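Local coordinates for protein alanine racemase (Acinetobacter baumannii, PDB 4QHR) that belongs to the alanine racemase family, pairing a TIM-barrel N-terminal domain that carries a lysine-linked pyridoxal phosphate with a beta-rich C-terminal domain, at residues A[238-243]-A[265-270]. Residues are numbered along the deposited sequence; the frame is centred on the assembly and turned at random.
Sequences AEIIAL and DIAIVS
Ile-240 lays its CG1 branch over Ala-267, CD1 coming to 3.7 Å from Ala-267 CB, while Leu-243 CD2 meets the same methyl from a direction roughly at right angles. With CG1 beside the backbone N (chi1 -69°), Ile-240 also brings this branch within 4.2 Å of Val-269 CG2, crossing that side chain at a slant. Val-320 of the neighbouring strand 319-321 and Ile-305 and Ile-307 of strand 305-308 continue this face on the two flanks; Ala-238 adds its CB against Val-269 CG1. Across the sheet, Ile-241 and Ala-242 both sit over Ile-268. Ile-241 holds CG1 between its backbone N and carbonyl carbon (chi1 61°), which drops that branch onto Ile-268 CG2 at 3.9 Å and sets its own CG2 against Ser-270 CB. Ala-242 packs its methyl on Ile-268 CB, and the second subunit supplies Glu-79, Arg-132 and Leu-133 around this trio. Two nearly straight backbone bonds grip Ile-268: Ile-241 N gives to Ile-268 O at 2.7 Å, and Ile-268 N to Ala-242 O at 2.8 Å. Further along, Ser-270 N donates to Glu-239 O at 2.9 Å, whereas Glu-239 N reaches Ser-270 OG through a weak bond. That hydroxyl also pairs with Gln-3 O, tying the N-terminal segment to the edge of the contact. The register slips by one residue between Ile-240 and Ala-242, and the short strand axes run at 129° instead of straight antiparallel. Two residues set against one make this a classic beta bulge, here within an antiparallel pair in the C-terminal beta domain of an alanine racemase-type fold, with its bulged face at the interface to the second subunit.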
loop_
_atom_site.group_PDB
_atom_site.type_symbol
_atom_site.label_atom_id
_atom_site.label_comp_id
_atom_site.label_asym_id
_atom_site.label_seq_id
_atom_site.Cartn_x
_atom_site.Cartn_y
_atom_site.Cartn_z
ATOM N N ALA A 238 -3.316 13.294 -8.402
ATOM C CA ALA A 238 -2.641 14.230 -7.523
ATOM C C ALA A 238 -2.425 15.552 -8.322
ATOM O O ALA A 238 -2.987 15.722 -9.392
ATOM C CB ALA A 238 -1.332 13.638 -6.972
ATOM N N GLU A 239 -1.678 16.491 -7.791
ATOM C CA GLU A 239 -1.463 17.771 -8.445
ATOM C C GLU A 239 -0.002 18.168 -8.440
ATOM O O GLU A 239 0.825 17.724 -7.608
ATOM C CB GLU A 239 -2.312 18.893 -7.763
ATOM C CG GLU A 239 -3.774 18.880 -8.203
ATOM C CD GLU A 239 -4.569 19.967 -7.526
ATOM O OE1 GLU A 239 -3.937 20.884 -6.910
ATOM O OE2 GLU A 239 -5.804 19.903 -7.609
ATOM N N ILE A 240 0.308 19.011 -9.407
ATOM C CA ILE A 240 1.622 19.665 -9.457
ATOM C C ILE A 240 1.804 20.688 -8.339
ATOM O O ILE A 240 1.015 21.593 -8.195
ATOM C CB ILE A 240 1.889 20.284 -10.827
ATOM C CG1 ILE A 240 2.076 19.131 -11.809
ATOM C CG2 ILE A 240 3.147 21.155 -10.751
ATOM C CD1 ILE A 240 2.191 19.525 -13.276
ATOM N N ILE A 241 2.864 20.526 -7.559
ATOM C CA ILE A 241 3.145 21.380 -6.399
ATOM C C ILE A 241 4.381 22.265 -6.553
ATOM O O ILE A 241 4.588 23.178 -5.740
ATOM C CB ILE A 241 3.225 20.543 -5.101
ATOM C CG1 ILE A 241 4.338 19.491 -5.128
ATOM C CG2 ILE A 241 1.886 19.845 -4.869
ATOM C CD1 ILE A 241 4.648 18.860 -3.775
ATOM N N ALA A 242 5.209 21.971 -7.558
ATOM C CA ALA A 242 6.401 22.763 -7.863
ATOM C C ALA A 242 6.839 22.598 -9.305
ATOM O O ALA A 242 6.678 21.526 -9.889
ATOM C CB ALA A 242 7.570 22.400 -6.943
ATOM N N LEU A 243 7.412 23.675 -9.861
ATOM C CA LEU A 243 7.962 23.659 -11.197
ATOM C C LEU A 243 9.430 24.054 -11.180
ATOM O O LEU A 243 9.821 24.944 -10.414
ATOM C CB LEU A 243 7.173 24.619 -12.082
ATOM C CG LEU A 243 5.765 24.093 -12.303
ATOM C CD1 LEU A 243 4.910 25.179 -12.901
ATOM C CD2 LEU A 243 5.799 22.869 -13.216
ATOM N N ASP A 265 12.140 20.978 -18.244
ATOM C CA ASP A 265 11.179 21.431 -17.237
ATOM C C ASP A 265 10.686 20.197 -16.475
ATOM O O ASP A 265 10.346 19.208 -17.077
ATOM C CB ASP A 265 10.037 22.179 -17.929
ATOM C CG ASP A 265 10.556 23.336 -18.755
ATOM O OD1 ASP A 265 11.215 24.178 -18.148
ATOM O OD2 ASP A 265 10.361 23.368 -19.990
ATOM N N ILE A 266 10.703 20.297 -15.158
ATOM C CA ILE A 266 10.358 19.233 -14.225
ATOM C C ILE A 266 9.206 19.738 -13.425
ATOM O O ILE A 266 9.191 20.897 -13.066
ATOM C CB ILE A 266 11.515 19.014 -13.225
ATOM C CG1 ILE A 266 12.745 18.508 -13.987
ATOM C CG2 ILE A 266 11.136 18.008 -12.150
ATOM C CD1 ILE A 266 12.483 17.314 -14.892
ATOM N N ALA A 267 8.235 18.883 -13.154
ATOM C CA ALA A 267 7.220 19.238 -12.155
ATOM C C ALA A 267 7.284 18.229 -10.990
ATOM O O ALA A 267 7.556 17.047 -11.195
ATOM C CB ALA A 267 5.859 19.225 -12.779
ATOM N N ILE A 268 7.023 18.727 -9.783
ATOM C CA ILE A 268 6.878 17.876 -8.641
ATOM C C ILE A 268 5.382 17.679 -8.393
ATOM O O ILE A 268 4.571 18.629 -8.426
ATOM C CB ILE A 268 7.603 18.414 -7.405
ATOM C CG1 ILE A 268 9.065 18.733 -7.725
ATOM C CG2 ILE A 268 7.494 17.411 -6.252
ATOM C CD1 ILE A 268 9.872 17.569 -8.290
ATOM N N VAL A 269 5.018 16.414 -8.142
ATOM C CA VAL A 269 3.642 16.032 -7.965
ATOM C C VAL A 269 3.420 15.518 -6.543
ATOM O O VAL A 269 4.288 14.841 -5.986
ATOM C CB VAL A 269 3.285 14.907 -8.951
ATOM C CG1 VAL A 269 1.884 14.413 -8.718
ATOM C CG2 VAL A 269 3.423 15.419 -10.389
ATOM N N SER A 270 2.245 15.794 -5.986
ATOM C CA SER A 270 1.939 15.442 -4.641
ATOM C C SER A 270 1.411 13.998 -4.518
ATOM O O SER A 270 0.301 13.779 -4.056
ATOM C CB SER A 270 0.926 16.409 -4.030
ATOM O OG SER A 270 -0.302 16.458 -4.781
#